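Local structure of 5-formaminoimidazole-4-carboxamide-1-(beta)-D-ribofuranosyl 5'-monophosphate synthetase (Methanocaldococcus jannaschii, 2R7L) at residues D226-S231 and T256-V261; P293-S298 and R314-T319. The protein catalyses the ATP- and formate-dependent formylation of the purine intermediate AICAR to FAICAR without folates, as a homohexameric ATP-grasp ligase. One frame throughout, in Å; residues are numbered along the deposited sequence.

Interaction 1 (D226-S231 and T256-V261); sequences DKRYES and TGNIPV. With ATP (adenosine-5'-triphosphate), chain E; AMZ (aminoimidazole 4-carboxamide ribonucleotide), chain F.
Strands 226-230 and 256-260 run antiparallel, with K227 and I259 as a hydrogen-bonded pair, R228 and N258 as the next, non-hydrogen-bonded one, and a classic bulge where T256 and G257 together face Y229. K227 N gives to I259 O at 2.9 Å, and I259 N returns the bond to K227 O. At the bulge Y229 O takes two donors, T256 N in its carbonyl plane and T256 OG1 from above that plane at 2.8 Å.

K227, Y229 and I259 share one face of the sheet. CD1 of I259 lies over the Y229 ring, 4.2 Å from the centroid of that ring, in a CH-pi contact, while the extended K227 chain runs alongside I259. Y229 OH is hydrogen-bonded to the backbone N of N206 of a second subunit.

R228 and N258 occupy the face that meets the ligands. The N258 amide pairs with the carboxamide of AICAR (AMZ): N258 ND2 donates to AMZ O5 at 2.8 Å, nearly straight at 172°, and N258 OD1 accepts from AMZ N2 at 3.0 Å. R228, bent at chi2 and chi3, brings one guanidinium face to AMZ N2, and its NE and NH2 make weak bonds to ATP O2G. R228 NH1 donates to D226 OD2 at 3.2 Å, on its syn lone pair and in the guanidinium plane, as part of a salt bridge; D226 OD1 is held by H210 and R228 NH2 by D316. E230 OE1 accepts the ATP ribose hydroxyl O2' and also bridges to R238 of a third subunit.

D226 OD2 and N258 OD1, both acceptors, approach to 2.8 Å, a closeness that the positive charge of R228 probably eases. N258 on one strand thus pairs with the AICAR amide, and R228 on the other reaches the gamma-phosphate through weak bonds.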
# COMPACT_ATOMS: atom_id res chain seq x y z
N ASP A 226 -7.83 22.96 -9.29
CA ASP A 226 -7.98 23.77 -8.08
C ASP A 226 -8.76 25.04 -8.40
O ASP A 226 -8.91 25.43 -9.56
CB ASP A 226 -6.61 24.14 -7.49
CG ASP A 226 -5.86 25.15 -8.36
OD1 ASP A 226 -5.38 24.75 -9.44
OD2 ASP A 226 -5.73 26.34 -7.96
N LYS A 227 -9.26 25.69 -7.36
CA LYS A 227 -9.75 27.05 -7.49
C LYS A 227 -8.84 27.95 -6.66
O LYS A 227 -8.36 27.54 -5.60
CB LYS A 227 -11.22 27.16 -7.08
CG LYS A 227 -11.50 27.08 -5.60
CD LYS A 227 -12.90 27.57 -5.30
CE LYS A 227 -13.08 27.80 -3.82
NZ LYS A 227 -14.26 28.64 -3.51
N ARG A 228 -8.59 29.15 -7.15
CA ARG A 228 -7.66 30.07 -6.50
C ARG A 228 -8.23 30.59 -5.20
O ARG A 228 -9.45 30.71 -5.05
CB ARG A 228 -7.35 31.26 -7.41
CG ARG A 228 -6.81 30.90 -8.77
CD ARG A 228 -5.55 30.08 -8.64
NE ARG A 228 -4.64 30.32 -9.76
CZ ARG A 228 -3.81 29.41 -10.26
NH1 ARG A 228 -3.78 28.18 -9.75
NH2 ARG A 228 -3.02 29.72 -11.28
N TYR A 229 -7.33 30.91 -4.27
CA TYR A 229 -7.68 31.51 -2.99
C TYR A 229 -6.84 32.78 -2.95
O TYR A 229 -5.63 32.74 -2.71
CB TYR A 229 -7.31 30.57 -1.85
CG TYR A 229 -8.03 30.81 -0.55
CD1 TYR A 229 -9.34 31.25 -0.54
CD2 TYR A 229 -7.41 30.56 0.66
CE1 TYR A 229 -10.00 31.46 0.64
CE2 TYR A 229 -8.08 30.77 1.86
CZ TYR A 229 -9.37 31.22 1.83
OH TYR A 229 -10.06 31.44 2.99
N GLU A 230 -7.50 33.91 -3.22
CA GLU A 230 -6.81 35.18 -3.46
C GLU A 230 -7.13 36.24 -2.41
O GLU A 230 -8.24 36.30 -1.89
CB GLU A 230 -7.14 35.66 -4.88
CG GLU A 230 -6.52 34.77 -5.96
CD GLU A 230 -7.18 34.91 -7.32
OE1 GLU A 230 -8.34 35.35 -7.39
OE2 GLU A 230 -6.52 34.55 -8.32
N SER A 231 -6.14 37.06 -2.08
CA SER A 231 -6.29 38.14 -1.11
C SER A 231 -6.05 39.49 -1.82
O SER A 231 -5.10 39.62 -2.57
CB SER A 231 -5.28 37.96 0.02
OG SER A 231 -5.56 38.82 1.12
N THR A 256 -2.79 33.51 -2.91
CA THR A 256 -2.29 33.11 -1.59
C THR A 256 -2.39 31.60 -1.33
O THR A 256 -1.79 31.10 -0.38
CB THR A 256 -3.00 33.86 -0.45
OG1 THR A 256 -4.36 33.43 -0.33
CG2 THR A 256 -2.95 35.36 -0.69
N GLY A 257 -3.13 30.89 -2.16
CA GLY A 257 -3.36 29.47 -1.91
C GLY A 257 -4.37 28.87 -2.84
O GLY A 257 -4.88 29.55 -3.74
N ASN A 258 -4.67 27.59 -2.64
CA ASN A 258 -5.54 26.85 -3.54
C ASN A 258 -6.46 25.91 -2.79
O ASN A 258 -6.13 25.40 -1.72
CB ASN A 258 -4.71 26.07 -4.57
CG ASN A 258 -3.59 26.90 -5.19
OD1 ASN A 258 -3.70 27.37 -6.33
ND2 ASN A 258 -2.51 27.08 -4.44
N ILE A 259 -7.62 25.66 -3.38
CA ILE A 259 -8.64 24.82 -2.79
C ILE A 259 -8.95 23.76 -3.84
O ILE A 259 -9.02 24.08 -5.02
CB ILE A 259 -9.87 25.67 -2.47
CG1 ILE A 259 -9.52 26.73 -1.40
CG2 ILE A 259 -11.05 24.83 -2.03
CD1 ILE A 259 -10.58 27.81 -1.23
N PRO A 260 -9.07 22.49 -3.43
CA PRO A 260 -9.42 21.43 -4.37
C PRO A 260 -10.86 21.54 -4.85
O PRO A 260 -11.73 21.97 -4.10
CB PRO A 260 -9.24 20.14 -3.56
CG PRO A 260 -9.29 20.57 -2.12
CD PRO A 260 -8.83 21.99 -2.06
N VAL A 261 -11.10 21.13 -6.09
CA VAL A 261 -12.43 21.14 -6.68
C VAL A 261 -12.47 20.07 -7.75
O VAL A 261 -11.43 19.70 -8.30
CB VAL A 261 -12.75 22.54 -7.30
CG1 VAL A 261 -11.88 22.80 -8.54
CG2 VAL A 261 -14.23 22.65 -7.65
PG ATP E . -1.85 34.03 -10.88
O1G ATP E . -0.52 33.46 -11.31
O2G ATP E . -3.03 33.11 -11.12
O3G ATP E . -1.83 34.65 -9.50
PB ATP E . -2.46 35.13 -13.43
O1B ATP E . -2.31 33.68 -13.84
O2B ATP E . -1.70 36.18 -14.22
O3B ATP E . -2.08 35.29 -11.87
PA ATP E . -4.70 36.92 -13.66
O1A ATP E . -5.12 37.10 -15.10
O2A ATP E . -3.84 37.94 -12.96
O3A ATP E . -4.04 35.45 -13.50
O5' ATP E . -6.04 36.75 -12.81
C5' ATP E . -6.00 36.95 -11.40
C4' ATP E . -7.40 36.71 -10.86
O4' ATP E . -8.30 37.71 -11.34
C3' ATP E . -7.99 35.39 -11.33
O3' ATP E . -7.62 34.30 -10.48
C2' ATP E . -9.48 35.66 -11.30
O2' ATP E . -10.00 35.43 -9.99
C1' ATP E . -9.59 37.15 -11.61
N9 ATP E . -9.85 37.28 -13.06
C8 ATP E . -8.91 37.32 -14.01
N7 ATP E . -9.46 37.44 -15.24
C5 ATP E . -10.80 37.49 -15.08
C6 ATP E . -11.97 37.63 -15.97
N6 ATP E . -11.83 37.73 -17.31
N1 ATP E . -13.19 37.63 -15.39
C2 ATP E . -13.35 37.53 -14.05
N3 ATP E . -12.32 37.41 -13.18
C4 ATP E . -11.05 37.38 -13.63
O5 AMZ F . -0.49 28.64 -5.62
C6 AMZ F . -0.56 29.17 -6.74
N2 AMZ F . -1.62 29.08 -7.54
C3A AMZ F . 0.59 30.00 -7.27
C7A AMZ F . 0.61 30.75 -8.44
N3 AMZ F . -0.38 30.88 -9.33
N1 AMZ F . 1.76 30.15 -6.67
C5 AMZ F . 2.50 30.96 -7.44
N AMZ F . 1.79 31.32 -8.51
C1 AMZ F . 2.26 32.20 -9.61
C2 AMZ F . 2.00 33.69 -9.33
C3 AMZ F . 3.36 34.20 -8.88
O2 AMZ F . 3.54 35.53 -9.35
O1 AMZ F . 1.64 34.31 -10.57
O AMZ F . 3.68 32.01 -9.64
C AMZ F . 4.33 33.29 -9.62
C4 AMZ F . 5.65 33.10 -8.85
O3 AMZ F . 5.39 32.60 -7.54
P AMZ F . 6.16 33.19 -6.30
OP1 AMZ F . 7.63 32.93 -6.30
O4 AMZ F . 5.88 34.78 -6.27
OP2 AMZ F . 5.47 32.59 -4.97

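Interaction 2 (P293-S298 and R314-T319); sequences PFCLQS and RVDGGT. With AMZ (aminoimidazole 4-carboxamide ribonucleotide), chain F; ATP (adenosine-5'-triphosphate), chain E.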
# COMPACT_ATOMS: atom_id res chain seq x y z
N PRO A 293 3.58 19.23 -18.15
CA PRO A 293 2.52 19.95 -17.46
C PRO A 293 2.11 21.26 -18.14
O PRO A 293 2.96 22.06 -18.54
CB PRO A 293 3.13 20.25 -16.09
CG PRO A 293 4.59 20.29 -16.33
CD PRO A 293 4.86 19.28 -17.41
N PHE A 294 0.80 21.45 -18.28
CA PHE A 294 0.23 22.74 -18.66
C PHE A 294 -1.14 22.93 -18.04
O PHE A 294 -1.85 21.96 -17.74
CB PHE A 294 0.18 22.94 -20.19
CG PHE A 294 -0.83 22.08 -20.90
CD1 PHE A 294 -2.13 22.54 -21.10
CD2 PHE A 294 -0.48 20.84 -21.40
CE1 PHE A 294 -3.06 21.76 -21.77
CE2 PHE A 294 -1.41 20.06 -22.08
CZ PHE A 294 -2.70 20.53 -22.27
N CYS A 295 -1.51 24.19 -17.84
CA CYS A 295 -2.71 24.54 -17.09
C CYS A 295 -3.58 25.52 -17.87
O CYS A 295 -3.08 26.50 -18.43
CB CYS A 295 -2.28 25.17 -15.76
SG CYS A 295 -3.62 25.76 -14.71
N LEU A 296 -4.88 25.23 -17.92
CA LEU A 296 -5.87 26.20 -18.39
C LEU A 296 -6.60 26.78 -17.18
O LEU A 296 -7.25 26.04 -16.43
CB LEU A 296 -6.87 25.56 -19.35
CG LEU A 296 -6.32 25.11 -20.71
CD1 LEU A 296 -7.43 24.68 -21.61
CD2 LEU A 296 -5.51 26.21 -21.37
N GLN A 297 -6.48 28.09 -16.99
CA GLN A 297 -7.16 28.76 -15.88
C GLN A 297 -8.47 29.34 -16.39
O GLN A 297 -8.48 30.29 -17.17
CB GLN A 297 -6.28 29.86 -15.32
CG GLN A 297 -4.97 29.35 -14.76
CD GLN A 297 -3.89 30.39 -14.76
OE1 GLN A 297 -2.97 30.34 -15.57
NE2 GLN A 297 -4.00 31.37 -13.86
N SER A 298 -9.58 28.76 -15.97
CA SER A 298 -10.84 29.07 -16.60
C SER A 298 -11.96 29.46 -15.64
O SER A 298 -11.83 29.33 -14.42
CB SER A 298 -11.28 27.88 -17.45
OG SER A 298 -11.55 26.75 -16.64
N ARG A 314 4.12 25.51 -18.45
CA ARG A 314 4.79 24.59 -17.55
C ARG A 314 3.90 24.36 -16.33
O ARG A 314 2.70 24.61 -16.38
CB ARG A 314 6.17 25.12 -17.17
CG ARG A 314 6.25 26.62 -17.04
CD ARG A 314 5.49 27.09 -15.84
NE ARG A 314 5.39 28.54 -15.81
CZ ARG A 314 4.85 29.23 -14.81
NH1 ARG A 314 4.80 30.55 -14.87
NH2 ARG A 314 4.38 28.59 -13.75
N VAL A 315 4.48 23.87 -15.24
CA VAL A 315 3.67 23.50 -14.09
C VAL A 315 3.10 24.74 -13.39
O VAL A 315 3.82 25.69 -13.12
CB VAL A 315 4.46 22.61 -13.09
CG1 VAL A 315 5.62 23.39 -12.45
CG2 VAL A 315 3.54 22.00 -12.04
N ASP A 316 1.79 24.71 -13.14
CA ASP A 316 1.09 25.79 -12.43
C ASP A 316 1.07 25.55 -10.91
O ASP A 316 1.00 24.41 -10.45
CB ASP A 316 -0.34 25.93 -12.96
CG ASP A 316 -1.15 26.99 -12.21
OD1 ASP A 316 -1.22 28.14 -12.69
OD2 ASP A 316 -1.69 26.68 -11.13
N GLY A 317 1.13 26.64 -10.15
CA GLY A 317 1.19 26.55 -8.69
C GLY A 317 0.06 25.78 -8.03
O GLY A 317 0.21 25.28 -6.92
N GLY A 318 -1.08 25.70 -8.71
CA GLY A 318 -2.25 25.05 -8.14
C GLY A 318 -2.15 23.53 -8.00
O GLY A 318 -3.00 22.91 -7.35
N THR A 319 -1.12 22.94 -8.62
CA THR A 319 -0.87 21.51 -8.48
C THR A 319 -0.52 21.16 -7.04
O THR A 319 -0.57 20.00 -6.64
CB THR A 319 0.28 21.02 -9.40
OG1 THR A 319 1.41 21.87 -9.25
CG2 THR A 319 -0.16 21.01 -10.87
O5 AMZ F . -0.49 28.64 -5.62
C6 AMZ F . -0.56 29.17 -6.74
N2 AMZ F . -1.62 29.08 -7.54
C3A AMZ F . 0.59 30.00 -7.27
C7A AMZ F . 0.61 30.75 -8.44
N3 AMZ F . -0.38 30.88 -9.33
N1 AMZ F . 1.76 30.15 -6.67
C5 AMZ F . 2.50 30.96 -7.44
N AMZ F . 1.79 31.32 -8.51
C1 AMZ F . 2.26 32.20 -9.61
C2 AMZ F . 2.00 33.69 -9.33
C3 AMZ F . 3.36 34.20 -8.88
O2 AMZ F . 3.54 35.53 -9.35
O1 AMZ F . 1.64 34.31 -10.57
O AMZ F . 3.68 32.01 -9.64
C AMZ F . 4.33 33.29 -9.62
C4 AMZ F . 5.65 33.10 -8.85
O3 AMZ F . 5.39 32.60 -7.54
P AMZ F . 6.16 33.19 -6.30
OP1 AMZ F . 7.63 32.93 -6.30
O4 AMZ F . 5.88 34.78 -6.27
OP2 AMZ F . 5.47 32.59 -4.97
PG ATP E . -1.85 34.03 -10.88
O1G ATP E . -0.52 33.46 -11.31
O2G ATP E . -3.03 33.11 -11.12
O3G ATP E . -1.83 34.65 -9.50
PB ATP E . -2.46 35.13 -13.43
O1B ATP E . -2.31 33.68 -13.84
O2B ATP E . -1.70 36.18 -14.22
O3B ATP E . -2.08 35.29 -11.87
PA ATP E . -4.70 36.92 -13.66
O1A ATP E . -5.12 37.10 -15.10
O2A ATP E . -3.84 37.94 -12.96
O3A ATP E . -4.04 35.45 -13.50
O5' ATP E . -6.04 36.75 -12.81
C5' ATP E . -6.00 36.95 -11.40
C4' ATP E . -7.40 36.71 -10.86
O4' ATP E . -8.30 37.71 -11.34
C3' ATP E . -7.99 35.39 -11.33
O3' ATP E . -7.62 34.30 -10.48
C2' ATP E . -9.48 35.66 -11.30
O2' ATP E . -10.00 35.43 -9.99
C1' ATP E . -9.59 37.15 -11.61
N9 ATP E . -9.85 37.28 -13.06
C8 ATP E . -8.91 37.32 -14.01
N7 ATP E . -9.46 37.44 -15.24
C5 ATP E . -10.80 37.49 -15.08
C6 ATP E . -11.97 37.63 -15.97
N6 ATP E . -11.83 37.73 -17.31
N1 ATP E . -13.19 37.63 -15.39
C2 ATP E . -13.35 37.53 -14.05
N3 ATP E . -12.32 37.41 -13.18
C4 ATP E . -11.05 37.38 -13.63
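In the ATP-grasp active site, the loop carrying D316 folds against C295 and Q297 on strand 293-298, and an Asx turn shapes the end of that loop that borders AICAR. CB of C295 packs on CB of D316 at 3.5 Å. With CG anti to the backbone N (chi1 177°), the D316 carboxylate lies beside C295 SG and reaches toward Q297, D316 OD1 being 4.0 Å from Q297 OE1. Its OD2 accepts from G318 N at 2.7 Å, met on the anti side and out of the carboxylate plane, which closes the turn; OD1 is taken by R228. D316 O takes both T319 N and T319 OG1, fixing the start of the short 3-10 segment. Replacing D316 by alanine removes the carboxylate, and would probably leave R228 NH2 without its anionic mate, with D226 still on NH1, and G318 N without its acceptor, so that the turn beside AICAR is held less firmly.

At the other end of the contact P293 CG rests against V315 CB, 4.0 Å away. R314 turns back on its own loop: NH2 bonds V315 O, and NE pairs with E122. G317 has no side chain; a CB there would clash with AMZ C3A, and its absence lets the backbone lie against the imidazole. Q297, a predicted magnesium ligand, uses NE2 to donate to ATP O1B at 2.9 Å with an angle of 168°.

Overall arrangement
Interactions 1 and 2, whose centres lie about 12 Å apart, border both ATP and AICAR; 226-231, 256-261 and 293-298 lie on strands of one antiparallel sheet, and the loop 314-319 packs on it. Their direct tie is the salt bridge from R228 NH2 to D316 OD1, 2.8 Å long, which sets the arginine between the carboxylates of D226 and D316. R228 NH2 also packs against Q297 NE2 at 3.2 Å, so the group near the gamma-phosphate and the one bonded to the beta-phosphate are neighbours. On the AICAR side, CA of G318 lies 3.3 Å from N258 OD1. Interaction 1 supplies two hydrogen bonds to the AICAR carboxamide, through N258, and interaction 2 the glycine backbone beside it.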